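Local structure of epoxyqueuosine reductase (Streptococcus thermophilus, 5D6S) at residues A[36-40]-A[41-45]; A[63-67]-A[68-72]; A[124-127]-A[128-132]; A[159-163]-A[164-168]; A[176-179]-A[180-184]. The protein is an iron-sulfur and cobalamin-binding protein of the epoxyqueuosine reductase (QueG) family, holding one cobalamin and two iron/sulfur clusters in a single chain. All blocks are in the same frame, centred on the assembly; numbering follows the deposited sequence.

Contact 1: A[36-40]-A[41-45]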
loop_
_atom_site.group_PDB
_atom_site.type_symbol
_atom_site.label_atom_id
_atom_site.label_comp_id
_atom_site.label_asym_id
_atom_site.label_seq_id
_atom_site.Cartn_x
_atom_site.Cartn_y
_atom_site.Cartn_z
ATOM N N LYS A 36 -5.611 18.982 -22.431
ATOM C CA LYS A 36 -5.181 20.348 -22.133
ATOM C C LYS A 36 -5.441 20.703 -20.654
ATOM O O LYS A 36 -4.539 21.201 -19.963
ATOM C CB LYS A 36 -5.836 21.343 -23.132
ATOM C CG LYS A 36 -6.134 22.756 -22.633
ATOM C CD LYS A 36 -4.875 23.571 -22.374
ATOM C CE LYS A 36 -5.153 24.795 -21.499
ATOM N NZ LYS A 36 -4.016 25.073 -20.568
ATOM N N MET A 37 -6.654 20.433 -20.164
ATOM C CA MET A 37 -7.002 20.739 -18.756
ATOM C C MET A 37 -6.500 19.674 -17.756
ATOM O O MET A 37 -6.370 19.956 -16.560
ATOM C CB MET A 37 -8.502 21.040 -18.560
ATOM C CG MET A 37 -9.482 19.963 -18.993
ATOM S SD MET A 37 -11.168 20.616 -19.038
ATOM C CE MET A 37 -12.014 19.356 -19.990
ATOM N N ALA A 38 -6.207 18.473 -18.250
ATOM C CA ALA A 38 -5.608 17.449 -17.427
ATOM C C ALA A 38 -4.292 17.987 -16.894
ATOM O O ALA A 38 -4.142 18.182 -15.680
ATOM C CB ALA A 38 -5.399 16.152 -18.212
ATOM N N LYS A 39 -3.343 18.244 -17.785
ATOM C CA LYS A 39 -2.018 18.699 -17.339
ATOM C C LYS A 39 -2.132 20.030 -16.581
ATOM O O LYS A 39 -1.335 20.316 -15.690
ATOM C CB LYS A 39 -0.998 18.758 -18.503
ATOM C CG LYS A 39 -1.118 19.955 -19.432
ATOM C CD LYS A 39 -0.158 21.087 -19.067
ATOM C CE LYS A 39 -0.670 22.433 -19.572
ATOM N NZ LYS A 39 0.187 23.560 -19.118
ATOM N N GLU A 40 -3.148 20.815 -16.922
ATOM C CA GLU A 40 -3.454 22.043 -16.199
ATOM C C GLU A 40 -3.650 21.777 -14.700
ATOM O O GLU A 40 -3.136 22.526 -13.877
ATOM C CB GLU A 40 -4.695 22.719 -16.819
ATOM C CG GLU A 40 -5.475 23.703 -15.943
ATOM C CD GLU A 40 -4.839 25.078 -15.878
ATOM O OE1 GLU A 40 -3.602 25.147 -15.688
ATOM O OE2 GLU A 40 -5.585 26.078 -15.997
ATOM N N ILE A 41 -4.403 20.730 -14.352
ATOM C CA ILE A 41 -4.749 20.454 -12.945
ATOM C C ILE A 41 -3.903 19.341 -12.304
ATOM O O ILE A 41 -4.303 18.727 -11.325
ATOM C CB ILE A 41 -6.255 20.153 -12.757
ATOM C CG1 ILE A 41 -6.649 18.828 -13.420
ATOM C CG2 ILE A 41 -7.086 21.331 -13.249
ATOM C CD1 ILE A 41 -8.146 18.578 -13.463
ATOM N N GLY A 42 -2.706 19.123 -12.833
ATOM C CA GLY A 42 -1.691 18.327 -12.138
ATOM C C GLY A 42 -1.727 16.844 -12.417
ATOM O O GLY A 42 -1.075 16.071 -11.712
ATOM N N ILE A 43 -2.469 16.436 -13.440
ATOM C CA ILE A 43 -2.506 15.029 -13.802
ATOM C C ILE A 43 -1.316 14.717 -14.682
ATOM O O ILE A 43 -1.156 15.317 -15.735
ATOM C CB ILE A 43 -3.804 14.663 -14.532
ATOM C CG1 ILE A 43 -4.991 14.884 -13.606
ATOM C CG2 ILE A 43 -3.777 13.210 -15.005
ATOM C CD1 ILE A 43 -6.327 14.754 -14.299
ATOM N N SER A 44 -0.502 13.755 -14.265
ATOM C CA SER A 44 0.762 13.461 -14.930
ATOM C C SER A 44 0.620 12.665 -16.229
ATOM O O SER A 44 1.569 12.566 -17.020
ATOM C CB SER A 44 1.701 12.705 -13.974
ATOM O OG SER A 44 2.058 13.524 -12.880
ATOM N N LYS A 45 -0.531 12.051 -16.424
ATOM C CA LYS A 45 -0.785 11.255 -17.632
ATOM C C LYS A 45 -2.262 10.982 -17.712
ATOM O O LYS A 45 -2.934 10.924 -16.687
ATOM C CB LYS A 45 -0.043 9.923 -17.615
ATOM C CG LYS A 45 0.990 9.752 -18.697
ATOM C CD LYS A 45 1.790 8.474 -18.468
ATOM C CE LYS A 45 2.602 8.078 -19.686
ATOM N NZ LYS A 45 1.778 7.271 -20.613
#
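I41 folds back over the last turn of helix 30-40. CB lies against the backbone of E40 and the carbonyl of M37. CG1 comes next, turned between its own backbone N and carbonyl carbon (chi1 67°), which sets it 3.3 Å from M37 O and almost as near A38 O. CG2 goes the other way, beside the backbone N, where E40 CG comes within 3.9 Å of it, the two side chains crossing at about a right angle. CD1, at the tip, still grazes M37 O.

The backbone beneath ends the helix in a Schellman motif. G42, with positive phi, is the C' residue; I43 N donates to A38 O at 3.3 Å, and G42 N makes a weak bond to K39 O. A38 O is gripped twice, because I41 N reaches it at 2.9 Å from the opposite face of the carbonyl plane. I41 N also bonds M37 O. Past the turn, I43 CD1 packs on A38 CB at 4.3 Å.

Both isoleucines, in the loop after the helix, pack on helix 128-144: I41 on R138 and L139, I43 on K135. I43 also touches I97 of strand 93-100, two residues before K45 starts outer strand 45-50.

Contact 2: A[63-67]-A[68-72]; sequences LGVEE and GRTTG
R69 turns back across the end of helix 55-67 to meet E67, in a Schellman motif whose positive-phi residue is G68. The first shell is a salt bridge: R69 NH1 lies 2.5 Å from E67 OE1. The two side chains run side by side in the same direction, yet their flat ends stand almost perpendicular, with carboxylate and guanidinium planes 87° apart. OE1 is met on its anti side, near the edge of the guanidinium, and the N-H is bent well away from a straight line at 132°. One face of the same guanidinium lies over G64, whose CA is 3.7 Å from R69 CZ; the flat group rests on the helix backbone at this glycine. A bend at chi3 (-11°) curls the arginine chain inward to this place.

The next shell is the backbone that sets these groups. R69 N donates to G64 O at 3.0 Å, and G68 N makes a weaker bond to V65 O at 3.3 Å; together they close the helix and carry R69 round beside its last turn. T70 follows, its CG2 packing 4.0 Å from V65 CA.

Farther out, the loop that contains M232 takes up the other part of the arginine, so the residue ties the helix end to a segment close to an iron/sulfur cluster. T71, next along, belongs to the cobalamin pocket, and its OG1 bonds to E74. The guanidinium is thus held at two points, by E67 OE1 at NH1 and by M232 O at NE.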
loop_
_atom_site.group_PDB
_atom_site.type_symbol
_atom_site.label_atom_id
_atom_site.label_comp_id
_atom_site.label_asym_id
_atom_site.label_seq_id
_atom_site.Cartn_x
_atom_site.Cartn_y
_atom_site.Cartn_z
ATOM N N LEU A 63 -10.343 -17.215 -10.127
ATOM C CA LEU A 63 -9.379 -18.204 -9.678
ATOM C C LEU A 63 -8.629 -17.725 -8.421
ATOM O O LEU A 63 -8.282 -18.534 -7.551
ATOM C CB LEU A 63 -8.390 -18.539 -10.799
ATOM C CG LEU A 63 -7.497 -19.759 -10.523
ATOM C CD1 LEU A 63 -8.300 -21.048 -10.429
ATOM C CD2 LEU A 63 -6.391 -19.867 -11.569
ATOM N N GLY A 64 -8.362 -16.417 -8.343
ATOM C CA GLY A 64 -7.754 -15.803 -7.147
ATOM C C GLY A 64 -8.591 -16.063 -5.903
ATOM O O GLY A 64 -8.106 -16.592 -4.898
ATOM N N VAL A 65 -9.872 -15.739 -5.997
ATOM C CA VAL A 65 -10.801 -16.023 -4.913
ATOM C C VAL A 65 -10.900 -17.503 -4.557
ATOM O O VAL A 65 -10.857 -17.860 -3.387
ATOM C CB VAL A 65 -12.209 -15.506 -5.224
ATOM C CG1 VAL A 65 -13.223 -16.034 -4.210
ATOM C CG2 VAL A 65 -12.197 -13.983 -5.235
ATOM N N GLU A 66 -10.999 -18.363 -5.550
ATOM C CA GLU A 66 -11.166 -19.782 -5.268
ATOM C C GLU A 66 -9.884 -20.395 -4.671
ATOM O O GLU A 66 -9.950 -21.214 -3.756
ATOM C CB GLU A 66 -11.615 -20.522 -6.534
ATOM C CG GLU A 66 -12.714 -21.557 -6.301
ATOM C CD GLU A 66 -12.176 -22.922 -5.905
ATOM O OE1 GLU A 66 -11.044 -23.277 -6.320
ATOM O OE2 GLU A 66 -12.892 -23.657 -5.188
ATOM N N GLU A 67 -8.725 -19.964 -5.157
ATOM C CA GLU A 67 -7.436 -20.433 -4.627
ATOM C C GLU A 67 -6.969 -19.744 -3.330
ATOM O O GLU A 67 -5.928 -20.094 -2.789
ATOM C CB GLU A 67 -6.346 -20.261 -5.686
ATOM C CG GLU A 67 -6.590 -21.097 -6.936
ATOM C CD GLU A 67 -5.387 -21.155 -7.865
ATOM O OE1 GLU A 67 -4.638 -20.158 -7.977
ATOM O OE2 GLU A 67 -5.174 -22.228 -8.462
ATOM N N GLY A 68 -7.724 -18.758 -2.856
ATOM C CA GLY A 68 -7.456 -18.092 -1.585
ATOM C C GLY A 68 -6.292 -17.129 -1.603
ATOM O O GLY A 68 -5.652 -16.919 -0.589
ATOM N N ARG A 69 -6.030 -16.538 -2.760
ATOM C CA ARG A 69 -4.891 -15.652 -2.952
ATOM C C ARG A 69 -5.308 -14.167 -2.858
ATOM O O ARG A 69 -4.495 -13.250 -3.040
ATOM C CB ARG A 69 -4.212 -15.936 -4.308
ATOM C CG ARG A 69 -3.682 -17.361 -4.476
ATOM C CD ARG A 69 -3.059 -17.636 -5.853
ATOM N NE ARG A 69 -3.324 -16.558 -6.809
ATOM C CZ ARG A 69 -4.189 -16.582 -7.821
ATOM N NH1 ARG A 69 -4.920 -17.649 -8.103
ATOM N NH2 ARG A 69 -4.325 -15.508 -8.564
ATOM N N THR A 70 -6.568 -13.954 -2.538
ATOM C CA THR A 70 -7.147 -12.631 -2.401
ATOM C C THR A 70 -6.982 -12.077 -0.955
ATOM O O THR A 70 -7.004 -12.834 0.017
ATOM C CB THR A 70 -8.639 -12.671 -2.759
ATOM O OG1 THR A 70 -9.215 -11.398 -2.477
ATOM C CG2 THR A 70 -9.406 -13.710 -1.920
ATOM N N THR A 71 -6.838 -10.755 -0.825
ATOM C CA THR A 71 -6.633 -10.110 0.497
ATOM C C THR A 71 -7.892 -9.918 1.309
ATOM O O THR A 71 -7.833 -9.894 2.537
ATOM C CB THR A 71 -6.044 -8.686 0.406
ATOM O OG1 THR A 71 -6.943 -7.845 -0.322
ATOM C CG2 THR A 71 -4.740 -8.712 -0.265
ATOM N N GLY A 72 -9.004 -9.679 0.630
ATOM C CA GLY A 72 -10.227 -9.231 1.279
ATOM C C GLY A 72 -10.502 -7.759 1.071
ATOM O O GLY A 72 -11.561 -7.276 1.435
#

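Contact 3: A[124-127]-A[128-132]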
loop_
_atom_site.group_PDB
_atom_site.type_symbol
_atom_site.label_atom_id
_atom_site.label_comp_id
_atom_site.label_asym_id
_atom_site.label_seq_id
_atom_site.Cartn_x
_atom_site.Cartn_y
_atom_site.Cartn_z
ATOM N N TRP A 124 3.284 8.791 1.393
ATOM C CA TRP A 124 3.891 10.071 1.827
ATOM C C TRP A 124 2.964 11.179 1.473
ATOM O O TRP A 124 2.324 11.146 0.441
ATOM C CB TRP A 124 5.242 10.332 1.203
ATOM C CG TRP A 124 6.311 9.362 1.587
ATOM C CD1 TRP A 124 6.279 8.465 2.614
ATOM C CD2 TRP A 124 7.591 9.215 0.960
ATOM N NE1 TRP A 124 7.449 7.743 2.653
ATOM C CE2 TRP A 124 8.271 8.173 1.642
ATOM C CE3 TRP A 124 8.217 9.837 -0.122
ATOM C CZ2 TRP A 124 9.554 7.745 1.274
ATOM C CZ3 TRP A 124 9.491 9.405 -0.494
ATOM C CH2 TRP A 124 10.148 8.377 0.213
ATOM N N GLY A 125 2.830 12.147 2.366
ATOM C CA GLY A 125 1.944 13.281 2.125
ATOM C C GLY A 125 0.498 12.882 2.015
ATOM O O GLY A 125 0.142 11.736 2.297
ATOM N N LEU A 126 -0.331 13.810 1.549
ATOM C CA LEU A 126 -1.781 13.644 1.561
ATOM C C LEU A 126 -2.328 12.410 0.857
ATOM O O LEU A 126 -1.906 12.074 -0.230
ATOM C CB LEU A 126 -2.482 14.855 0.975
ATOM C CG LEU A 126 -3.675 15.202 1.857
ATOM C CD1 LEU A 126 -3.126 15.744 3.158
ATOM C CD2 LEU A 126 -4.574 16.235 1.215
ATOM N N ASP A 127 -3.273 11.752 1.523
ATOM C CA ASP A 127 -3.851 10.501 1.083
ATOM C C ASP A 127 -4.223 10.639 -0.371
ATOM O O ASP A 127 -5.052 11.485 -0.722
ATOM C CB ASP A 127 -5.099 10.206 1.906
ATOM C CG ASP A 127 -5.799 8.917 1.496
ATOM O OD1 ASP A 127 -5.295 8.194 0.626
ATOM O OD2 ASP A 127 -6.890 8.636 2.032
ATOM N N TYR A 128 -3.600 9.821 -1.220
ATOM C CA TYR A 128 -3.884 9.866 -2.659
ATOM C C TYR A 128 -5.385 9.830 -2.964
ATOM O O TYR A 128 -5.854 10.528 -3.845
ATOM C CB TYR A 128 -3.109 8.773 -3.435
ATOM C CG TYR A 128 -3.560 7.329 -3.307
ATOM C CD1 TYR A 128 -4.595 6.832 -4.089
ATOM C CD2 TYR A 128 -2.931 6.451 -2.436
ATOM C CE1 TYR A 128 -4.988 5.502 -4.012
ATOM C CE2 TYR A 128 -3.339 5.130 -2.336
ATOM C CZ TYR A 128 -4.373 4.662 -3.139
ATOM O OH TYR A 128 -4.797 3.351 -3.048
ATOM N N HIS A 129 -6.134 9.020 -2.233
ATOM C CA HIS A 129 -7.587 8.954 -2.433
ATOM C C HIS A 129 -8.182 10.337 -2.458
ATOM O O HIS A 129 -9.025 10.617 -3.280
ATOM C CB HIS A 129 -8.306 8.138 -1.333
ATOM C CG HIS A 129 -7.888 6.698 -1.265
ATOM N ND1 HIS A 129 -6.736 6.286 -0.625
ATOM C CD2 HIS A 129 -8.469 5.576 -1.745
ATOM C CE1 HIS A 129 -6.625 4.973 -0.717
ATOM N NE2 HIS A 129 -7.666 4.518 -1.389
ATOM N N TYR A 130 -7.807 11.188 -1.515
ATOM C CA TYR A 130 -8.366 12.526 -1.510
ATOM C C TYR A 130 -7.817 13.351 -2.688
ATOM O O TYR A 130 -8.565 14.070 -3.350
ATOM C CB TYR A 130 -8.111 13.281 -0.200
ATOM C CG TYR A 130 -8.344 14.742 -0.451
ATOM C CD1 TYR A 130 -9.640 15.232 -0.669
ATOM C CD2 TYR A 130 -7.270 15.627 -0.602
ATOM C CE1 TYR A 130 -9.854 16.569 -0.969
ATOM C CE2 TYR A 130 -7.469 16.971 -0.900
ATOM C CZ TYR A 130 -8.759 17.438 -1.088
ATOM O OH TYR A 130 -8.966 18.766 -1.393
ATOM N N VAL A 131 -6.510 13.264 -2.930
ATOM C CA VAL A 131 -5.873 14.058 -3.977
ATOM C C VAL A 131 -6.524 13.779 -5.344
ATOM O O VAL A 131 -6.898 14.705 -6.064
ATOM C CB VAL A 131 -4.343 13.823 -4.048
ATOM C CG1 VAL A 131 -3.724 14.632 -5.176
ATOM C CG2 VAL A 131 -3.665 14.212 -2.743
ATOM N N LEU A 132 -6.653 12.504 -5.690
ATOM C CA LEU A 132 -7.194 12.118 -6.988
ATOM C C LEU A 132 -8.693 12.393 -7.126
ATOM O O LEU A 132 -9.131 12.788 -8.190
ATOM C CB LEU A 132 -6.874 10.646 -7.312
ATOM C CG LEU A 132 -5.577 10.533 -8.104
ATOM C CD1 LEU A 132 -4.400 11.040 -7.284
ATOM C CD2 LEU A 132 -5.336 9.113 -8.611
#
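D127 and H129 meet through a short polar bond at the start of helix 128-144. Hydrogen bonds come first. H129 ND1 donates to D127 OD1 at 2.7 Å, nearly straight (166°), using the syn lone pair of the carboxylate and staying in the plane of the imidazole. The backbone N of H129 reaches the same oxygen at 3.1 Å, but from above the carboxylate plane; this is the N-cap bond. With CG anti to its backbone N (chi1 179°), D127 swings its carboxylate over the first helical turn and can serve both donors. Its own carbonyl O accepts from V131 N at 3.2 Å and, weakly, from Y130 N.

Aromatic contacts follow: H129 ND1 stands 3.7 Å above the plane of the Y128 ring, over its centre. Y128 stacks on Y191 and touches cobalamin.

Apolar contacts occupy another side of the turn, where L126 CD2 lies against the Y130 ring and L126 CB sits 4.0 Å from V131 CG2.

Since D127 holds ND1 and NE2 is hydrogen-bonded to D157 OD2, the imidazole is gripped at both nitrogens, and its rotation is fixed beside Y128, a residue of the cobalamin pocket.

Contact 4: A[159-163]-A[164-168]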
loop_
_atom_site.group_PDB
_atom_site.type_symbol
_atom_site.label_atom_id
_atom_site.label_comp_id
_atom_site.label_asym_id
_atom_site.label_seq_id
_atom_site.Cartn_x
_atom_site.Cartn_y
_atom_site.Cartn_z
ATOM N N GLY A 159 -13.164 1.882 -5.722
ATOM C CA GLY A 159 -14.199 1.502 -6.679
ATOM C C GLY A 159 -14.116 0.027 -7.095
ATOM O O GLY A 159 -13.174 -0.690 -6.739
ATOM N N ALA A 160 -15.085 -0.397 -7.917
ATOM C CA ALA A 160 -15.249 -1.799 -8.344
ATOM C C ALA A 160 -14.330 -2.236 -9.482
ATOM O O ALA A 160 -13.974 -3.408 -9.591
ATOM C CB ALA A 160 -16.673 -2.036 -8.769
ATOM N N LEU A 161 -13.919 -1.305 -10.309
ATOM C CA LEU A 161 -13.031 -1.670 -11.410
ATOM C C LEU A 161 -11.625 -2.060 -10.954
ATOM O O LEU A 161 -11.150 -1.646 -9.887
ATOM C CB LEU A 161 -12.944 -0.541 -12.455
ATOM C CG LEU A 161 -14.283 -0.228 -13.136
ATOM C CD1 LEU A 161 -14.064 0.850 -14.178
ATOM C CD2 LEU A 161 -14.915 -1.462 -13.757
ATOM N N VAL A 162 -10.967 -2.828 -11.819
ATOM C CA VAL A 162 -9.555 -3.144 -11.689
ATOM C C VAL A 162 -8.777 -1.943 -12.231
ATOM O O VAL A 162 -8.574 -1.826 -13.419
ATOM C CB VAL A 162 -9.196 -4.427 -12.461
ATOM C CG1 VAL A 162 -7.747 -4.790 -12.215
ATOM C CG2 VAL A 162 -10.117 -5.565 -12.049
ATOM N N ASP A 163 -8.367 -1.040 -11.344
ATOM C CA ASP A 163 -7.737 0.232 -11.723
ATOM C C ASP A 163 -6.521 0.034 -12.627
ATOM O O ASP A 163 -6.112 0.916 -13.375
ATOM C CB ASP A 163 -7.261 0.974 -10.470
ATOM C CG ASP A 163 -8.397 1.495 -9.622
ATOM O OD1 ASP A 163 -9.580 1.250 -9.979
ATOM O OD2 ASP A 163 -8.096 2.152 -8.591
ATOM N N THR A 164 -5.930 -1.137 -12.505
ATOM C CA THR A 164 -4.655 -1.397 -13.081
ATOM C C THR A 164 -4.839 -1.753 -14.567
ATOM O O THR A 164 -4.054 -1.339 -15.413
ATOM C CB THR A 164 -3.977 -2.490 -12.233
ATOM O OG1 THR A 164 -2.579 -2.211 -12.112
ATOM C CG2 THR A 164 -4.208 -3.882 -12.776
ATOM N N ALA A 165 -5.898 -2.508 -14.848
ATOM C CA ALA A 165 -6.210 -3.013 -16.186
ATOM C C ALA A 165 -6.891 -1.953 -17.035
ATOM O O ALA A 165 -6.796 -1.945 -18.269
ATOM C CB ALA A 165 -7.102 -4.251 -16.092
ATOM N N VAL A 166 -7.580 -1.056 -16.363
ATOM C CA VAL A 166 -8.139 0.106 -17.024
ATOM C C VAL A 166 -7.029 0.983 -17.590
ATOM O O VAL A 166 -7.064 1.350 -18.756
ATOM C CB VAL A 166 -9.010 0.929 -16.057
ATOM C CG1 VAL A 166 -9.290 2.309 -16.618
ATOM C CG2 VAL A 166 -10.306 0.184 -15.774
ATOM N N ALA A 167 -6.049 1.313 -16.754
ATOM C CA ALA A 167 -4.929 2.152 -17.169
ATOM C C ALA A 167 -4.087 1.523 -18.292
ATOM O O ALA A 167 -3.442 2.249 -19.057
ATOM C CB ALA A 167 -4.053 2.469 -15.978
ATOM N N LYS A 168 -4.076 0.198 -18.380
ATOM C CA LYS A 168 -3.412 -0.468 -19.494
ATOM C C LYS A 168 -4.163 -0.271 -20.822
ATOM O O LYS A 168 -3.584 0.251 -21.780
ATOM C CB LYS A 168 -3.219 -1.960 -19.241
ATOM C CG LYS A 168 -2.540 -2.641 -20.415
ATOM C CD LYS A 168 -2.248 -4.103 -20.181
ATOM C CE LYS A 168 -2.420 -4.866 -21.481
ATOM N NZ LYS A 168 -2.332 -6.321 -21.275
#
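V162 and T164 touch through their methyl groups, V162 CG1 lying 3.7 Å from T164 CG2, where a loop becomes helix 163-169. The dense part of the contact is apolar. V162 has CG1 anti to its backbone N (chi1 -175°), which carries that methyl over the first helical turn, to 4.0 Å from A165 CB. L161 CD1 meets V166 CG2 at 4.1 Å, the two side chains crossing at about a right angle. V166 CG2 also closes on V162 O, and beyond the segments V166 packs on I94 and S96 of strand 93-100.

V162 occupies the N-cap position. Its carbonyl O takes V166 N at 3.2 Å, nearly along the C=O axis, together with a weak bond from A165 N. The next bond, A167 N to D163 O, is stretched to 3.4 Å and weak.

Looser ground lies at the far end, where K168, partly exposed and a residue of the cobalamin pocket, leads away from the loop and touches E206.

The polar groups around the helix start serve other partners: D163 OD2 accepts from D157 N, while D163 N and L161 O bond cobalamin. The loop-to-helix junction therefore presents a backbone donor and a backbone acceptor to the ligand.

Contact 5: A[176-179]-A[180-184]; sequences GKNG and LVISK. With SF4 (iron/sulfur cluster), chain F.
The tight turn joining strands 174-175 and 181-182 of a small antiparallel hairpin brings N178 and L180 together beside an iron/sulfur cluster. G176 to G179 form a type I beta turn, closed weakly by G179 N on G176 O. The firmer bond lies at its base, where G176 N donates to L180 O at 2.8 Å, nearly straight on both the donor and acceptor sides.

N178 adds a side-chain clasp. Its CG sits between the backbone N and the carbonyl carbon (chi1 70°), which bends the amide back over the turn; OD1 accepts from L180 N at 2.8 Å, with the donor above the amide plane. The leucine chain crosses the amide at about a right angle, its CB 3.3 Å from OD1 and its CD1 near ND2. That nitrogen donates to C266 O, so both ends of the amide are held and its flip is fixed.

The cluster packs against this turn. Its S2 atom is 3.7 Å from N178 CG and 3.8 Å from G176 CA, the glycine packing directly on the sulfide. K177 CD lies 3.5 Å from S3.

Backbone groups of the turn and the following strand bond cobalamin: N178 O, G179 O and V181 N. With G179 at positive phi, this is a beta hairpin closed by a type I turn with a G1 bulge, here contributing to both the cobalamin and the iron/sulfur cluster pockets.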
loop_
_atom_site.group_PDB
_atom_site.type_symbol
_atom_site.label_atom_id
_atom_site.label_comp_id
_atom_site.label_asym_id
_atom_site.label_seq_id
_atom_site.Cartn_x
_atom_site.Cartn_y
_atom_site.Cartn_z
ATOM N N GLY A 176 3.375 -4.791 -15.427
ATOM C CA GLY A 176 4.550 -5.595 -15.197
ATOM C C GLY A 176 4.264 -7.009 -14.703
ATOM O O GLY A 176 3.122 -7.390 -14.461
ATOM N N LYS A 177 5.325 -7.794 -14.551
ATOM C CA LYS A 177 5.237 -9.105 -13.900
ATOM C C LYS A 177 4.991 -8.912 -12.393
ATOM O O LYS A 177 4.528 -9.836 -11.705
ATOM C CB LYS A 177 6.533 -9.913 -14.137
ATOM C CG LYS A 177 6.726 -10.447 -15.560
ATOM C CD LYS A 177 8.191 -10.716 -15.871
ATOM C CE LYS A 177 8.396 -11.851 -16.858
ATOM N NZ LYS A 177 9.838 -11.970 -17.232
ATOM N N ASN A 178 5.328 -7.717 -11.883
ATOM C CA ASN A 178 5.062 -7.364 -10.487
ATOM C C ASN A 178 3.606 -6.958 -10.245
ATOM O O ASN A 178 3.234 -6.639 -9.124
ATOM C CB ASN A 178 6.020 -6.279 -9.987
ATOM C CG ASN A 178 5.762 -4.921 -10.619
ATOM O OD1 ASN A 178 4.796 -4.731 -11.362
ATOM N ND2 ASN A 178 6.646 -3.970 -10.343
ATOM N N GLY A 179 2.791 -6.951 -11.295
ATOM C CA GLY A 179 1.355 -6.674 -11.171
ATOM C C GLY A 179 1.006 -5.208 -11.334
ATOM O O GLY A 179 -0.155 -4.856 -11.506
ATOM N N LEU A 180 2.012 -4.354 -11.311
ATOM C CA LEU A 180 1.784 -2.915 -11.340
ATOM C C LEU A 180 1.794 -2.296 -12.743
ATOM O O LEU A 180 2.330 -2.859 -13.690
ATOM C CB LEU A 180 2.846 -2.222 -10.494
ATOM C CG LEU A 180 2.762 -2.500 -8.993
ATOM C CD1 LEU A 180 4.064 -2.085 -8.318
ATOM C CD2 LEU A 180 1.584 -1.754 -8.397
ATOM N N VAL A 181 1.211 -1.110 -12.843
ATOM C CA VAL A 181 1.220 -0.340 -14.079
ATOM C C VAL A 181 2.473 0.501 -14.134
ATOM O O VAL A 181 2.731 1.289 -13.239
ATOM C CB VAL A 181 -0.011 0.567 -14.200
ATOM C CG1 VAL A 181 0.227 1.670 -15.209
ATOM C CG2 VAL A 181 -1.227 -0.257 -14.607
ATOM N N ILE A 182 3.237 0.314 -15.208
ATOM C CA ILE A 182 4.546 0.942 -15.408
ATOM C C ILE A 182 4.505 1.871 -16.615
ATOM O O ILE A 182 4.198 1.442 -17.734
ATOM C CB ILE A 182 5.626 -0.116 -15.739
ATOM C CG1 ILE A 182 5.529 -1.368 -14.837
ATOM C CG2 ILE A 182 7.002 0.538 -15.746
ATOM C CD1 ILE A 182 6.567 -1.496 -13.742
ATOM N N SER A 183 4.822 3.139 -16.403
ATOM C CA SER A 183 5.019 4.086 -17.513
ATOM C C SER A 183 6.505 4.354 -17.725
ATOM O O SER A 183 7.294 4.291 -16.775
ATOM C CB SER A 183 4.299 5.409 -17.245
ATOM O OG SER A 183 5.080 6.268 -16.424
ATOM N N LYS A 184 6.883 4.617 -18.978
ATOM C CA LYS A 184 8.256 5.048 -19.337
ATOM C C LYS A 184 8.634 6.332 -18.622
ATOM O O LYS A 184 9.722 6.472 -18.080
ATOM C CB LYS A 184 8.371 5.304 -20.846
ATOM C CG LYS A 184 9.144 4.234 -21.599
ATOM C CD LYS A 184 9.487 4.675 -23.017
ATOM C CE LYS A 184 10.489 3.720 -23.665
ATOM N NZ LYS A 184 11.011 4.258 -24.955
HETATM FE FE1 SF4 F . 9.416 -6.882 -12.929
HETATM FE FE2 SF4 F . 11.301 -6.237 -14.589
HETATM FE FE3 SF4 F . 9.852 -4.420 -13.592
HETATM FE FE4 SF4 F . 8.932 -6.144 -15.318
HETATM S S1 SF4 F . 10.331 -4.620 -15.629
HETATM S S2 SF4 F . 8.021 -5.433 -13.550
HETATM S S3 SF4 F . 9.989 -7.899 -14.681
HETATM S S4 SF4 F . 11.125 -5.720 -12.566
#

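Four of the five contacts supply residues to the cobalamin pocket, and they approach it from different parts of the chain. Contacts 4 and 5 are the most closely coupled: their centres are 13 Å apart, and A167 CB packs 4.2 Å from V181 CG2. Contact 3 brings Y128 to the same ligand; its nearest atoms are about 6 Å from those of contact 4. Contact 2, about 28 Å from contact 3 between centres and across the chain's centre from it, contributes T71. Contact 1 stands apart, with the I43 side chain about 12 Å from cobalamin, but K45 CE touches S183 CB of contact 5 at 4.0 Å. Contact 5 alone also borders an iron/sulfur cluster directly.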